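Local coordinates for protein orotate phosphoribosyltransferase (Aeropyrum pernix, PDB 2YZK) that probably catalyses the magnesium-dependent transfer of ribosyl phosphate from 5-phosphoribose 1-diphosphate to orotate, forming orotidine monophosphate in de novo pyrimidine biosynthesis, at residues V136-V141 / R159-A164; K4-R9 / R32-D37; S98-D103 / I126-S131. All blocks are in the same frame, centred on the assembly; numbering follows the deposited sequence.

Contact 1: V136-V141 / R159-A164; sequences VGTALV and RLVSVA
Residues 138-141 pair in parallel with 159-162, with axes 4.7 Å apart and a 24° angle between their directions, joined by backbone hydrogen bonds. Ala139 N gives to Arg159 O, Val161 N to Ala139 O and Val141 N to Val161 O; the ladder is extended at its two ends by Arg159 N to Gly137 O and by Val163 N to Val141 O at 3.1 Å. Weaker CA-H...O contacts fill in between them, such as Ser162 CA to Val141 O at 3.2 Å.

On the face that carries Thr138, Leu140, Arg159 and Val161, the side chains of Thr138 and Arg159 lie alongside each other and point the same way. Thr138 CG2 sits 3.7 Å from Arg159 NH2. A bend in the arginine chain (chi3 59°) folds its guanidinium back, placing its centre against Val161 CG2, 3.6 Å from the plane. Thr138 OG1 is hydrogen-bonded to Asp55 of helix 38-58, and Arg159 NH2 forms a salt bridge with the same carboxylate oxygen. A valine in place of Thr138 has no hydroxyl to offer, and Asp55 would probably be held less firmly beside Arg159.

The reverse face, with Ala139, Val141, Leu160 and Ser162, is mostly apolar. Leu160 CD1 rests 4.0 Å from Ala139 CB and reaches Val141 CG1, the leucine and valine side chains crossing nearly at right angles. Val141 chi1 of -57° puts CG1 opposite the carbonyl carbon and leaves CG2 between the backbone N and that carbon, 3.6 Å from Ser162 CB. Ile122 of helix 120-131 packs on Ala139 and Val141 from this side.

Strand 135-141, helix 149-154 and strand 159-162 thus form a beta-alpha-beta unit at one margin of the five-stranded parallel sheet of the Rossmann-like phosphoribosyltransferase fold.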
loop_
_atom_site.group_PDB
_atom_site.type_symbol
_atom_site.label_atom_id
_atom_site.label_comp_id
_atom_site.label_asym_id
_atom_site.label_seq_id
_atom_site.Cartn_x
_atom_site.Cartn_y
_atom_site.Cartn_z
ATOM N N VAL A 136 -13.744 7.697 13.847
ATOM C CA VAL A 136 -12.492 7.043 14.189
ATOM C C VAL A 136 -11.981 7.499 15.549
ATOM O O VAL A 136 -11.888 8.698 15.819
ATOM C CB VAL A 136 -11.421 7.316 13.099
ATOM C CG1 VAL A 136 -11.351 8.800 12.784
ATOM C CG2 VAL A 136 -10.071 6.804 13.554
ATOM N N GLY A 137 -11.662 6.535 16.407
ATOM C CA GLY A 137 -11.166 6.869 17.731
ATOM C C GLY A 137 -9.898 6.124 18.088
ATOM O O GLY A 137 -9.361 6.295 19.180
ATOM N N THR A 138 -9.416 5.300 17.163
ATOM C CA THR A 138 -8.213 4.514 17.392
ATOM C C THR A 138 -7.241 4.580 16.217
ATOM O O THR A 138 -7.649 4.493 15.056
ATOM C CB THR A 138 -8.572 3.028 17.625
ATOM O OG1 THR A 138 -9.432 2.917 18.766
ATOM C CG2 THR A 138 -7.313 2.194 17.848
ATOM N N ALA A 139 -5.961 4.748 16.537
ATOM C CA ALA A 139 -4.889 4.781 15.546
ATOM C C ALA A 139 -3.944 3.671 15.992
ATOM O O ALA A 139 -3.571 3.590 17.166
ATOM C CB ALA A 139 -4.176 6.131 15.554
ATOM N N LEU A 140 -3.565 2.817 15.050
ATOM C CA LEU A 140 -2.716 1.678 15.337
ATOM C C LEU A 140 -1.416 1.750 14.547
ATOM O O LEU A 140 -1.435 1.965 13.340
ATOM C CB LEU A 140 -3.494 0.403 14.986
ATOM C CG LEU A 140 -2.762 -0.933 14.913
ATOM C CD1 LEU A 140 -2.269 -1.311 16.292
ATOM C CD2 LEU A 140 -3.710 -1.995 14.355
ATOM N N VAL A 141 -0.291 1.584 15.238
ATOM C CA VAL A 141 1.014 1.613 14.589
ATOM C C VAL A 141 1.891 0.485 15.122
ATOM O O VAL A 141 1.604 -0.101 16.164
ATOM C CB VAL A 141 1.758 2.959 14.816
ATOM C CG1 VAL A 141 0.907 4.119 14.326
ATOM C CG2 VAL A 141 2.102 3.133 16.288
ATOM N N ARG A 159 -7.201 7.625 20.334
ATOM C CA ARG A 159 -6.323 6.829 21.186
ATOM C C ARG A 159 -5.283 6.122 20.329
ATOM O O ARG A 159 -5.630 5.315 19.467
ATOM C CB ARG A 159 -7.136 5.781 21.956
ATOM C CG ARG A 159 -6.290 4.903 22.869
ATOM C CD ARG A 159 -7.050 3.678 23.369
ATOM N NE ARG A 159 -7.518 2.859 22.256
ATOM C CZ ARG A 159 -7.703 1.543 22.312
ATOM N NH1 ARG A 159 -7.458 0.882 23.436
ATOM N NH2 ARG A 159 -8.133 0.888 21.240
ATOM N N LEU A 160 -4.011 6.430 20.562
ATOM C CA LEU A 160 -2.930 5.803 19.813
ATOM C C LEU A 160 -2.521 4.518 20.517
ATOM O O LEU A 160 -2.316 4.507 21.731
ATOM C CB LEU A 160 -1.715 6.736 19.731
ATOM C CG LEU A 160 -0.451 6.163 19.071
ATOM C CD1 LEU A 160 -0.691 5.978 17.578
ATOM C CD2 LEU A 160 0.731 7.101 19.298
ATOM N N VAL A 161 -2.422 3.434 19.755
ATOM C CA VAL A 161 -1.993 2.149 20.292
ATOM C C VAL A 161 -0.824 1.678 19.428
ATOM O O VAL A 161 -0.854 1.821 18.205
ATOM C CB VAL A 161 -3.125 1.100 20.235
ATOM C CG1 VAL A 161 -2.623 -0.225 20.781
ATOM C CG2 VAL A 161 -4.328 1.586 21.044
ATOM N N SER A 162 0.209 1.126 20.057
ATOM C CA SER A 162 1.371 0.665 19.310
ATOM C C SER A 162 1.818 -0.721 19.740
ATOM O O SER A 162 1.606 -1.121 20.883
ATOM C CB SER A 162 2.535 1.642 19.502
ATOM O OG SER A 162 2.925 1.703 20.865
ATOM N N VAL A 163 2.427 -1.454 18.816
ATOM C CA VAL A 163 2.931 -2.782 19.131
ATOM C C VAL A 163 4.121 -2.600 20.065
ATOM O O VAL A 163 4.279 -3.337 21.045
ATOM C CB VAL A 163 3.375 -3.537 17.857
ATOM C CG1 VAL A 163 4.075 -4.834 18.234
ATOM C CG2 VAL A 163 2.155 -3.844 16.996
ATOM N N ALA A 164 4.950 -1.605 19.771
ATOM C CA ALA A 164 6.109 -1.331 20.613
ATOM C C ALA A 164 6.547 0.126 20.533
ATOM O O ALA A 164 6.171 0.858 19.613
ATOM C CB ALA A 164 7.271 -2.240 20.218
#

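Contact 2: K4-R9 / R32-D37; sequences KVLKKR and RRLLGD
Arg9, on the N-terminal helix, reaches across to the 3-10 segment at Arg33 and Leu34, which leads into a type I turn from Leu34 to Asp37, and has by far the largest buried surface here. Its chain is bent at chi2 (-67°) and chi3, which turns the guanidinium side-on to Arg33 O. NE (2.8 Å) and NH2 (3.0 Å) both donate to Arg33 O, which lies in the guanidinium plane. One face of the group is covered by the backbone of Gly36 and by Asp37 CB, the latter 3.5 Å from the plane.

In the reverse direction, Arg33 NE donates to Arg9 O at 2.8 Å, in the plane of that carbonyl, so each arginine side chain binds the other's backbone. Leu34 supplies the apolar part. Its CD1 meets Leu6 CD2 at 3.8 Å, while CD2 lies against Val5 CG1 and the CB of Arg9.

Both guanidinium groups also face the second subunit, where Arg33 NH2 makes a salt bridge with Asp103 of that subunit and Arg9 NH2 a hydrogen bond to the carbonyl O of the same residue.

The reciprocal bonds supply donors to two backbone carbonyl oxygens. The two-nitrogen grip fixes the rotation of the Arg9 guanidinium, whereas Arg33 is held by NE here and by Asp103 of the second subunit, which probably offsets part of the positive charge gathered at the dimer interface.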
loop_
_atom_site.group_PDB
_atom_site.type_symbol
_atom_site.label_atom_id
_atom_site.label_comp_id
_atom_site.label_asym_id
_atom_site.label_seq_id
_atom_site.Cartn_x
_atom_site.Cartn_y
_atom_site.Cartn_z
ATOM N N LYS A 4 13.708 -8.337 17.917
ATOM C CA LYS A 4 14.503 -9.364 17.257
ATOM C C LYS A 4 14.323 -9.336 15.741
ATOM O O LYS A 4 15.301 -9.300 14.993
ATOM C CB LYS A 4 14.130 -10.747 17.796
ATOM C CG LYS A 4 14.398 -10.927 19.283
ATOM C CD LYS A 4 14.067 -12.340 19.739
ATOM C CE LYS A 4 14.293 -12.506 21.235
ATOM N NZ LYS A 4 15.706 -12.223 21.618
ATOM N N VAL A 5 13.069 -9.347 15.297
ATOM C CA VAL A 5 12.747 -9.325 13.872
ATOM C C VAL A 5 13.252 -8.046 13.210
ATOM O O VAL A 5 13.740 -8.071 12.079
ATOM C CB VAL A 5 11.225 -9.423 13.647
ATOM C CG1 VAL A 5 10.923 -9.451 12.166
ATOM C CG2 VAL A 5 10.676 -10.666 14.328
ATOM N N LEU A 6 13.129 -6.930 13.921
ATOM C CA LEU A 6 13.569 -5.645 13.402
ATOM C C LEU A 6 15.069 -5.646 13.143
ATOM O O LEU A 6 15.527 -5.186 12.098
ATOM C CB LEU A 6 13.211 -4.529 14.388
ATOM C CG LEU A 6 11.714 -4.256 14.565
ATOM C CD1 LEU A 6 11.497 -3.214 15.654
ATOM C CD2 LEU A 6 11.128 -3.777 13.246
ATOM N N LYS A 7 15.831 -6.174 14.096
ATOM C CA LYS A 7 17.282 -6.231 13.964
ATOM C C LYS A 7 17.662 -7.120 12.783
ATOM O O LYS A 7 18.529 -6.765 11.981
ATOM C CB LYS A 7 17.911 -6.776 15.252
ATOM C CG LYS A 7 19.434 -6.733 15.262
ATOM C CD LYS A 7 20.018 -7.382 16.515
ATOM C CE LYS A 7 19.709 -8.872 16.576
ATOM N NZ LYS A 7 20.396 -9.541 17.717
ATOM N N LYS A 8 16.996 -8.267 12.677
ATOM C CA LYS A 8 17.250 -9.228 11.604
ATOM C C LYS A 8 17.086 -8.622 10.211
ATOM O O LYS A 8 17.896 -8.866 9.314
ATOM C CB LYS A 8 16.293 -10.416 11.723
ATOM C CG LYS A 8 16.271 -11.103 13.082
ATOM C CD LYS A 8 17.546 -11.886 13.362
ATOM C CE LYS A 8 17.453 -12.608 14.699
ATOM N NZ LYS A 8 18.677 -13.402 14.995
ATOM N N ARG A 9 16.023 -7.845 10.033
ATOM C CA ARG A 9 15.730 -7.223 8.745
ATOM C C ARG A 9 16.383 -5.859 8.534
ATOM O O ARG A 9 16.191 -5.234 7.495
ATOM C CB ARG A 9 14.214 -7.082 8.573
ATOM C CG ARG A 9 13.465 -8.407 8.486
ATOM C CD ARG A 9 13.839 -9.148 7.211
ATOM N NE ARG A 9 13.513 -8.346 6.035
ATOM C CZ ARG A 9 13.938 -8.605 4.802
ATOM N NH1 ARG A 9 14.712 -9.657 4.561
ATOM N NH2 ARG A 9 13.597 -7.797 3.807
ATOM N N ARG A 32 9.541 -0.580 6.742
ATOM C CA ARG A 32 9.298 -1.105 5.402
ATOM C C ARG A 32 10.136 -2.353 5.138
ATOM O O ARG A 32 9.740 -3.221 4.361
ATOM C CB ARG A 32 9.612 -0.034 4.351
ATOM C CG ARG A 32 8.687 1.180 4.406
ATOM C CD ARG A 32 9.164 2.280 3.465
ATOM N NE ARG A 32 10.534 2.685 3.765
ATOM C CZ ARG A 32 11.200 3.632 3.109
ATOM N NH1 ARG A 32 10.624 4.285 2.109
ATOM N NH2 ARG A 32 12.450 3.917 3.450
ATOM N N ARG A 33 11.288 -2.451 5.789
ATOM C CA ARG A 33 12.155 -3.602 5.580
ATOM C C ARG A 33 11.560 -4.922 6.061
ATOM O O ARG A 33 12.037 -5.989 5.696
ATOM C CB ARG A 33 13.517 -3.353 6.225
ATOM C CG ARG A 33 14.267 -2.196 5.579
ATOM C CD ARG A 33 15.616 -1.987 6.228
ATOM N NE ARG A 33 16.584 -3.020 5.872
ATOM C CZ ARG A 33 17.273 -3.041 4.734
ATOM N NH1 ARG A 33 17.101 -2.084 3.828
ATOM N NH2 ARG A 33 18.151 -4.010 4.504
ATOM N N LEU A 34 10.506 -4.860 6.865
ATOM C CA LEU A 34 9.875 -6.087 7.333
ATOM C C LEU A 34 9.045 -6.721 6.216
ATOM O O LEU A 34 8.770 -7.922 6.236
ATOM C CB LEU A 34 8.959 -5.801 8.519
ATOM C CG LEU A 34 9.598 -5.169 9.752
ATOM C CD1 LEU A 34 8.545 -5.076 10.842
ATOM C CD2 LEU A 34 10.774 -6.012 10.230
ATOM N N LEU A 35 8.644 -5.907 5.246
ATOM C CA LEU A 35 7.804 -6.388 4.149
ATOM C C LEU A 35 8.480 -7.377 3.210
ATOM O O LEU A 35 7.816 -8.219 2.607
ATOM C CB LEU A 35 7.281 -5.196 3.339
ATOM C CG LEU A 35 6.413 -4.216 4.133
ATOM C CD1 LEU A 35 6.166 -2.962 3.312
ATOM C CD2 LEU A 35 5.096 -4.893 4.501
ATOM N N GLY A 36 9.800 -7.285 3.099
ATOM C CA GLY A 36 10.523 -8.173 2.205
ATOM C C GLY A 36 10.795 -9.574 2.732
ATOM O O GLY A 36 11.625 -10.287 2.177
ATOM N N ASP A 37 10.106 -9.970 3.798
ATOM C CA ASP A 37 10.284 -11.305 4.375
ATOM C C ASP A 37 8.961 -11.742 5.000
ATOM O O ASP A 37 8.520 -11.158 5.987
ATOM C CB ASP A 37 11.387 -11.273 5.437
ATOM C CG ASP A 37 11.742 -12.652 5.956
ATOM O OD1 ASP A 37 12.185 -13.504 5.150
ATOM O OD2 ASP A 37 11.576 -12.886 7.172
#

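Contact 3: S98-D103 / I126-S131; sequences SQVEGD and IEVLRS
Val100 has CG1 anti to its backbone N (chi1 -178°), and Val128 likewise has CG1 opposite the nitrogen (chi1 174°); with these torsions Val100 CG2 meets Val128, and both branches of Val100 meet Leu129. The contact belongs to the type I phosphoribosyltransferase fold: residues 98-103 lie in the long loop between strands 84-87 and 108-113, and residues 126-131 lie on helix 120-131.

No hydrogen bond crosses between the two segments, and the join is made by methyl and methylene groups. Val128 takes the larger share on the helix side. Both its methyls touch Ser98 CB, CG2 at 3.9 Å and CG1 at 4.1 Å, and CG1 also comes near the carbonyl carbon of Gln99. The side chains of Val100 and Val128 run antiparallel, side by side, with Val100 CG2 4.1 Å from Val128 CG1. Leu129 is buried, against Val109 and Val111 of strand 108-113, and Ile63 of strand 61-65 packs on both it and Val100.

Past Val100 the loop leaves the helix through a type II turn, closed by Asp103 N donating to Val100 O at 3.1 Å. The turn places Glu101 so that OE2 makes a salt bridge with Arg88, a predicted binder of 5-phosphoribose 1-diphosphate; the glutamate may thereby help to position that arginine. Lys92, another residue predicted to bind the ligand, lies near Ser98, so the contact is close to the likely active site.

A single leucine methyl serves both branches of the valine: Leu129 CD2, coming across at about a right angle, lies 3.7 Å from Val100 CG2 and 3.9 Å from Val100 CG1.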
loop_
_atom_site.group_PDB
_atom_site.type_symbol
_atom_site.label_atom_id
_atom_site.label_comp_id
_atom_site.label_asym_id
_atom_site.label_seq_id
_atom_site.Cartn_x
_atom_site.Cartn_y
_atom_site.Cartn_z
ATOM N N SER A 98 -9.005 16.476 -0.816
ATOM C CA SER A 98 -8.705 15.205 -0.166
ATOM C C SER A 98 -9.843 14.209 -0.300
ATOM O O SER A 98 -10.996 14.578 -0.523
ATOM C CB SER A 98 -8.394 15.428 1.314
ATOM O OG SER A 98 -7.203 16.181 1.469
ATOM N N GLN A 99 -9.514 12.932 -0.170
ATOM C CA GLN A 99 -10.528 11.902 -0.269
ATOM C C GLN A 99 -10.032 10.630 0.383
ATOM O O GLN A 99 -8.832 10.441 0.560
ATOM C CB GLN A 99 -10.855 11.625 -1.736
ATOM C CG GLN A 99 -9.673 11.103 -2.527
ATOM C CD GLN A 99 -10.034 10.783 -3.965
ATOM O OE1 GLN A 99 -10.942 9.993 -4.227
ATOM N NE2 GLN A 99 -9.321 11.393 -4.905
ATOM N N VAL A 100 -10.971 9.772 0.762
ATOM C CA VAL A 100 -10.624 8.492 1.360
ATOM C C VAL A 100 -10.626 7.519 0.183
ATOM O O VAL A 100 -11.676 7.034 -0.247
ATOM C CB VAL A 100 -11.659 8.072 2.421
ATOM C CG1 VAL A 100 -11.250 6.750 3.070
ATOM C CG2 VAL A 100 -11.775 9.161 3.475
ATOM N N GLU A 101 -9.438 7.267 -0.355
ATOM C CA GLU A 101 -9.292 6.377 -1.495
ATOM C C GLU A 101 -9.793 4.985 -1.140
ATOM O O GLU A 101 -9.544 4.484 -0.049
ATOM C CB GLU A 101 -7.829 6.361 -1.949
ATOM C CG GLU A 101 -7.380 7.738 -2.452
ATOM C CD GLU A 101 -5.929 7.800 -2.883
ATOM O OE1 GLU A 101 -5.569 7.161 -3.897
ATOM O OE2 GLU A 101 -5.144 8.504 -2.209
ATOM N N GLY A 102 -10.524 4.377 -2.067
ATOM C CA GLY A 102 -11.086 3.063 -1.821
ATOM C C GLY A 102 -12.580 3.196 -1.554
ATOM O O GLY A 102 -13.359 2.282 -1.824
ATOM N N ASP A 103 -12.966 4.353 -1.019
ATOM C CA ASP A 103 -14.361 4.659 -0.709
ATOM C C ASP A 103 -15.110 3.562 0.057
ATOM O O ASP A 103 -16.168 3.091 -0.363
ATOM C CB ASP A 103 -15.112 5.008 -2.002
ATOM C CG ASP A 103 -16.535 5.473 -1.746
ATOM O OD1 ASP A 103 -16.737 6.290 -0.822
ATOM O OD2 ASP A 103 -17.447 5.029 -2.478
ATOM N N ILE A 126 -7.114 11.593 10.085
ATOM C CA ILE A 126 -8.308 11.588 10.922
ATOM C C ILE A 126 -9.252 12.712 10.497
ATOM O O ILE A 126 -10.467 12.521 10.422
ATOM C CB ILE A 126 -7.957 11.788 12.411
ATOM C CG1 ILE A 126 -7.027 10.670 12.890
ATOM C CG2 ILE A 126 -9.234 11.810 13.243
ATOM C CD1 ILE A 126 -7.695 9.307 13.062
ATOM N N GLU A 127 -8.697 13.888 10.220
ATOM C CA GLU A 127 -9.530 15.011 9.805
ATOM C C GLU A 127 -10.248 14.718 8.488
ATOM O O GLU A 127 -11.428 15.036 8.333
ATOM C CB GLU A 127 -8.692 16.289 9.701
ATOM C CG GLU A 127 -8.154 16.754 11.052
ATOM C CD GLU A 127 -7.422 18.082 10.983
ATOM O OE1 GLU A 127 -6.482 18.205 10.166
ATOM O OE2 GLU A 127 -7.780 19.003 11.753
ATOM N N VAL A 128 -9.545 14.097 7.544
ATOM C CA VAL A 128 -10.146 13.752 6.260
ATOM C C VAL A 128 -11.269 12.734 6.471
ATOM O O VAL A 128 -12.352 12.861 5.906
ATOM C CB VAL A 128 -9.088 13.167 5.298
ATOM C CG1 VAL A 128 -9.745 12.680 4.018
ATOM C CG2 VAL A 128 -8.053 14.231 4.977
ATOM N N LEU A 129 -11.012 11.725 7.295
ATOM C CA LEU A 129 -12.028 10.717 7.567
ATOM C C LEU A 129 -13.280 11.309 8.217
ATOM O O LEU A 129 -14.398 11.036 7.777
ATOM C CB LEU A 129 -11.446 9.634 8.476
ATOM C CG LEU A 129 -10.445 8.703 7.801
ATOM C CD1 LEU A 129 -9.660 7.943 8.855
ATOM C CD2 LEU A 129 -11.192 7.746 6.886
ATOM N N ARG A 130 -13.089 12.120 9.256
ATOM C CA ARG A 130 -14.219 12.713 9.968
ATOM C C ARG A 130 -15.044 13.658 9.107
ATOM O O ARG A 130 -16.262 13.771 9.284
ATOM C CB ARG A 130 -13.730 13.436 11.227
ATOM C CG ARG A 130 -13.279 12.470 12.306
ATOM C CD ARG A 130 -12.883 13.166 13.585
ATOM N NE ARG A 130 -12.563 12.196 14.627
ATOM C CZ ARG A 130 -11.899 12.478 15.741
ATOM N NH1 ARG A 130 -11.474 13.714 15.973
ATOM N NH2 ARG A 130 -11.651 11.516 16.620
ATOM N N SER A 131 -14.381 14.329 8.170
ATOM C CA SER A 131 -15.056 15.260 7.277
ATOM C C SER A 131 -15.799 14.536 6.160
ATOM O O SER A 131 -16.655 15.121 5.493
ATOM C CB SER A 131 -14.045 16.235 6.662
ATOM O OG SER A 131 -13.460 17.052 7.659
#

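Starting from the N terminus, contact 2 comes first: it closes a loop of 22 residues holding the antiparallel strands and ties helix 2-9 to the turn before helix 38-58. Contact 3 follows, bringing the loop after strand 84-87 against helix 120-131, and contact 1 then joins strand 135-141 to strand 159-162. The three lie in series, none nested or crossed. Contacts 1 and 3 touch, through Val136 and the side chains of Ile126 and Arg130, where helix 120-131 and strand 135-141 follow each other in the chain. Contacts 2 and 3 stand on opposite sides of the chain's centre, about 17 Å apart at their nearest atoms, yet both face the second subunit.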